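Local coordinates for alpha-glucosidase (Bacteroides thetaiotaomicron, PDB 5XFM), which hydrolyses beta-L-arabinopyranosides and alpha-galactosides, as a bifunctional, calcium-containing glycoside hydrolase of family 97, at residues 359-364 against 399-404; 430-435 against 446-451. The protein carries 1 engineered substitution. All blocks are in the same frame, centred on the assembly; numbering follows the deposited sequence.

How the contacts relate
Along the chain, strand 357-363 comes first; contact 1 then closes over helix 382-395 as strand 399-403 pairs with it in parallel. Helix 410-425 leads on to strand 429-432, and contact 2 closes a much shorter excursion, through helix 441-444, when strand 448-451 pairs with strand 429-432. The contacts therefore follow in series, neither nested nor crossed, each a beta-alpha-beta unit of the same parallel sheet. Their centres lie about 9 Å apart because strands 399-403 and 429-432 are neighbours, joined by probable hydrogen bonds such as Ile400 O to Ile431 N (2.8 Å). Together the segments tie four successive strands of the family 97 catalytic barrel.

Contact 1: 359-364 against 399-404; sequences FLWYSS and GIKVDF
Asp403 O is gripped twice by Ser364, whose N lies 2.9 Å away in the carbonyl plane and whose OG approaches to 3.0 Å from a tilted position. That hydroxyl can join the backbone N on one oxygen because chi1 of 76° sets it between N and the carbonyl carbon. Earlier the ladder is regular: Tyr362 N meets Lys401 O at 2.7 Å, nearly straight (174°). Over the Phe359 ring, Gly399 CA stands 3.5 Å from the centroid and 13° off the normal, a CH-pi contact; a side chain on Gly399 would collide with the ring. Replacing Phe359 by alanine would probably leave Gly399 without this aromatic cover and open a gap above its CA. On the same sheet face, Lys401 passes its extended chain by Trp361, Lys401 CD lying 3.7 Å from Trp361 CD1. The indole NE1 gives Asp403 OD2 a weak bond, while Phe404 CE2 reaches the indole edge at CZ2 (3.6 Å), the two side chains roughly perpendicular. Asp403 OD1 takes the N-H of Phe404 on its anti side. The Asp403 side chain is about 5 Å from the calcium ion; the strands form the parallel pair of a beta-alpha-beta unit in a TIM-type barrel.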
# COMPACT_ATOMS: atom_id res chain seq x y z
N PHE A 359 -13.65 -14.63 8.20
CA PHE A 359 -12.96 -13.47 8.76
C PHE A 359 -13.99 -12.68 9.53
O PHE A 359 -15.11 -12.49 9.05
CB PHE A 359 -12.34 -12.60 7.66
CG PHE A 359 -10.98 -13.04 7.22
CD1 PHE A 359 -10.80 -14.28 6.62
CD2 PHE A 359 -9.89 -12.19 7.34
CE1 PHE A 359 -9.56 -14.67 6.18
CE2 PHE A 359 -8.64 -12.58 6.89
CZ PHE A 359 -8.47 -13.82 6.32
N LEU A 360 -13.63 -12.22 10.72
CA LEU A 360 -14.55 -11.39 11.50
C LEU A 360 -14.03 -9.97 11.69
O LEU A 360 -12.83 -9.74 11.89
CB LEU A 360 -14.82 -12.04 12.86
CG LEU A 360 -15.51 -13.40 12.81
CD1 LEU A 360 -15.85 -13.89 14.21
CD2 LEU A 360 -16.76 -13.33 11.95
N TRP A 361 -14.97 -9.02 11.59
CA TRP A 361 -14.72 -7.58 11.76
C TRP A 361 -14.60 -7.19 13.23
O TRP A 361 -15.43 -7.59 14.06
CB TRP A 361 -15.84 -6.77 11.10
CG TRP A 361 -15.59 -5.28 11.01
CD1 TRP A 361 -15.09 -4.60 9.92
CD2 TRP A 361 -15.85 -4.28 12.01
NE1 TRP A 361 -15.02 -3.25 10.20
CE2 TRP A 361 -15.47 -3.03 11.47
CE3 TRP A 361 -16.35 -4.32 13.31
CZ2 TRP A 361 -15.59 -1.84 12.19
CZ3 TRP A 361 -16.46 -3.14 14.02
CH2 TRP A 361 -16.08 -1.92 13.46
N TYR A 362 -13.57 -6.43 13.55
CA TYR A 362 -13.43 -5.81 14.86
C TYR A 362 -13.07 -4.34 14.73
O TYR A 362 -12.37 -3.97 13.79
CB TYR A 362 -12.37 -6.53 15.70
CG TYR A 362 -12.82 -7.84 16.30
CD1 TYR A 362 -12.87 -9.00 15.54
CD2 TYR A 362 -13.20 -7.92 17.64
CE1 TYR A 362 -13.28 -10.20 16.09
CE2 TYR A 362 -13.62 -9.11 18.20
CZ TYR A 362 -13.66 -10.25 17.42
OH TYR A 362 -14.08 -11.44 17.97
N SER A 363 -13.52 -3.51 15.66
CA SER A 363 -12.96 -2.17 15.77
C SER A 363 -11.71 -2.24 16.63
O SER A 363 -11.70 -2.91 17.67
CB SER A 363 -13.96 -1.17 16.35
OG SER A 363 -13.44 0.16 16.29
N SER A 364 -10.65 -1.57 16.19
CA SER A 364 -9.47 -1.41 17.03
C SER A 364 -9.83 -0.51 18.19
O SER A 364 -9.17 -0.51 19.23
CB SER A 364 -8.32 -0.80 16.24
OG SER A 364 -8.54 0.58 16.06
N GLY A 399 -9.30 -15.40 10.30
CA GLY A 399 -8.84 -14.04 10.09
C GLY A 399 -9.66 -12.97 10.77
O GLY A 399 -10.82 -13.20 11.13
N ILE A 400 -9.06 -11.80 10.96
CA ILE A 400 -9.80 -10.66 11.48
C ILE A 400 -9.57 -9.40 10.65
O ILE A 400 -8.48 -9.17 10.11
CB ILE A 400 -9.45 -10.35 12.94
CG1 ILE A 400 -7.95 -10.15 13.13
CG2 ILE A 400 -9.95 -11.46 13.84
CD1 ILE A 400 -7.58 -9.63 14.50
N LYS A 401 -10.61 -8.59 10.56
CA LYS A 401 -10.53 -7.29 9.92
C LYS A 401 -10.68 -6.21 10.98
O LYS A 401 -11.76 -6.07 11.58
CB LYS A 401 -11.60 -7.15 8.83
CG LYS A 401 -11.69 -5.77 8.20
CD LYS A 401 -12.82 -5.70 7.19
CE LYS A 401 -13.00 -4.30 6.66
NZ LYS A 401 -14.12 -4.19 5.69
N VAL A 402 -9.61 -5.45 11.22
CA VAL A 402 -9.57 -4.47 12.31
C VAL A 402 -9.58 -3.03 11.80
O VAL A 402 -8.74 -2.64 10.99
CB VAL A 402 -8.33 -4.67 13.20
CG1 VAL A 402 -8.41 -3.76 14.41
CG2 VAL A 402 -8.20 -6.13 13.63
N ASP A 403 -10.53 -2.23 12.31
CA ASP A 403 -10.86 -0.95 11.69
C ASP A 403 -10.68 0.25 12.62
O ASP A 403 -10.51 0.09 13.83
CB ASP A 403 -12.30 -0.99 11.19
CG ASP A 403 -12.50 -0.20 9.91
OD1 ASP A 403 -11.77 0.80 9.71
OD2 ASP A 403 -13.38 -0.58 9.10
N PHE A 404 -10.68 1.44 12.03
CA PHE A 404 -10.78 2.73 12.75
C PHE A 404 -9.65 3.02 13.75
O PHE A 404 -9.92 3.32 14.91
CB PHE A 404 -12.12 2.82 13.49
CG PHE A 404 -13.32 2.76 12.59
CD1 PHE A 404 -13.43 3.59 11.49
CD2 PHE A 404 -14.35 1.87 12.86
CE1 PHE A 404 -14.54 3.54 10.67
CE2 PHE A 404 -15.46 1.80 12.03
CZ PHE A 404 -15.55 2.64 10.94

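Contact 2: 430-435 against 446-451; sequences VIFHGC and PNYVGS
Ile431 and Val449 meet through their branches, and the path of Ile431 shows how strand 448-451 fits against strand 429-432. Its CB lies 4.1 Å from Gly450 O; CG2 comes closer to that oxygen, while CG1 touches Val449 CG2 at 3.7 Å, the side chains crossing at about a right angle. With chi1 of -63°, CG1 stands beside the backbone N, which turns it to the valine. CD1, the tip, leads away from Val449, lying 4.7 Å from its CG2. Val449 CG2 also presses on Val430 O at 3.2 Å, the oxygen that accepts Val449 N.

The backbone evidence is a parallel ladder with a beta bulge: Val430 pairs with Tyr448, but Phe432 with Ser451, so one extra residue is absorbed. Gly450, with phi at 124°, would jam a CB against the preceding carbonyl. Its O still receives Phe432 N at 3.0 Å, and Asn447 O receives Val430 N.

On the sheet face of Phe432 and Ser451, Phe432 CD2 approaches the Tyr448 ring edge at CE1 (4.1 Å). The Tyr448 ring turns back over its own strand, with Gly450 N 3.4 Å above its centre, and its OH shares a 2.6 Å hydrogen bond with Ser451 OG.

This beta-alpha-beta unit of the TIM-type barrel runs through helix 441-444, and Gly434 N hydrogen-bonds Glu452, a calcium ligand just after strand 448-451. Strand 399-403 flanks strand 429-432 on its other side. Helix 410-425 packs against Val430, Cys435 and Asn447, while Ile431 and Val449 face strand 526-528.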
# COMPACT_ATOMS: atom_id res chain seq x y z
N VAL A 430 -4.50 -11.00 9.68
CA VAL A 430 -5.01 -9.68 10.00
C VAL A 430 -5.10 -8.73 8.80
O VAL A 430 -4.12 -8.50 8.12
CB VAL A 430 -4.15 -9.00 11.08
CG1 VAL A 430 -4.59 -7.56 11.29
CG2 VAL A 430 -4.24 -9.78 12.38
N ILE A 431 -6.31 -8.21 8.56
CA ILE A 431 -6.51 -7.10 7.64
C ILE A 431 -6.71 -5.82 8.43
O ILE A 431 -7.44 -5.83 9.43
CB ILE A 431 -7.75 -7.31 6.73
CG1 ILE A 431 -7.58 -8.53 5.84
CG2 ILE A 431 -8.00 -6.07 5.88
CD1 ILE A 431 -8.83 -8.86 5.05
N PHE A 432 -6.07 -4.73 8.02
CA PHE A 432 -6.35 -3.43 8.65
C PHE A 432 -7.21 -2.55 7.76
O PHE A 432 -7.04 -2.51 6.54
CB PHE A 432 -5.07 -2.69 8.99
CG PHE A 432 -4.27 -3.32 10.08
CD1 PHE A 432 -4.88 -3.70 11.26
CD2 PHE A 432 -2.91 -3.54 9.92
CE1 PHE A 432 -4.15 -4.29 12.27
CE2 PHE A 432 -2.18 -4.13 10.93
CZ PHE A 432 -2.79 -4.50 12.10
N HIS A 433 -8.14 -1.84 8.39
CA HIS A 433 -8.95 -0.83 7.71
C HIS A 433 -8.98 0.45 8.55
O HIS A 433 -8.63 0.42 9.74
CB HIS A 433 -10.37 -1.34 7.47
CG HIS A 433 -10.56 -2.00 6.14
ND1 HIS A 433 -11.46 -1.53 5.20
CD2 HIS A 433 -9.97 -3.08 5.60
CE1 HIS A 433 -11.41 -2.30 4.13
NE2 HIS A 433 -10.51 -3.25 4.35
N GLY A 434 -9.38 1.55 7.93
CA GLY A 434 -9.45 2.84 8.61
C GLY A 434 -8.10 3.14 9.21
O GLY A 434 -8.00 3.54 10.36
N CYS A 435 -7.07 2.96 8.38
CA CYS A 435 -5.72 2.74 8.89
C CYS A 435 -4.66 3.50 8.12
O CYS A 435 -4.95 4.19 7.13
CB CYS A 435 -5.39 1.24 8.82
SG CYS A 435 -5.44 0.56 7.13
N PRO A 446 4.56 -11.92 9.46
CA PRO A 446 4.17 -13.14 8.72
C PRO A 446 2.66 -13.30 8.54
O PRO A 446 2.24 -13.92 7.56
CB PRO A 446 4.71 -14.27 9.60
CG PRO A 446 5.82 -13.66 10.38
CD PRO A 446 5.43 -12.23 10.61
N ASN A 447 1.86 -12.77 9.46
CA ASN A 447 0.40 -12.94 9.39
C ASN A 447 -0.34 -11.70 8.90
O ASN A 447 -1.57 -11.66 8.90
CB ASN A 447 -0.14 -13.37 10.76
CG ASN A 447 0.24 -12.42 11.88
OD1 ASN A 447 1.37 -11.91 11.93
ND2 ASN A 447 -0.69 -12.19 12.79
N TYR A 448 0.40 -10.70 8.45
CA TYR A 448 -0.20 -9.51 7.87
C TYR A 448 -0.73 -9.82 6.47
O TYR A 448 0.00 -10.31 5.62
CB TYR A 448 0.81 -8.36 7.83
CG TYR A 448 0.33 -7.21 6.99
CD1 TYR A 448 -0.67 -6.35 7.44
CD2 TYR A 448 0.88 -6.98 5.73
CE1 TYR A 448 -1.11 -5.30 6.67
CE2 TYR A 448 0.44 -5.93 4.95
CZ TYR A 448 -0.55 -5.09 5.42
OH TYR A 448 -0.99 -4.05 4.64
N VAL A 449 -2.01 -9.56 6.23
CA VAL A 449 -2.58 -9.86 4.92
C VAL A 449 -3.31 -8.68 4.25
O VAL A 449 -4.27 -8.88 3.51
CB VAL A 449 -3.53 -11.07 4.98
CG1 VAL A 449 -2.74 -12.33 5.36
CG2 VAL A 449 -4.67 -10.82 5.96
N GLY A 450 -2.84 -7.46 4.51
CA GLY A 450 -3.33 -6.32 3.77
C GLY A 450 -3.91 -5.17 4.58
O GLY A 450 -4.26 -5.33 5.75
N SER A 451 -4.02 -4.02 3.92
CA SER A 451 -4.47 -2.78 4.55
C SER A 451 -5.40 -2.00 3.63
O SER A 451 -5.35 -2.15 2.41
CB SER A 451 -3.27 -1.90 4.92
OG SER A 451 -2.51 -2.44 5.98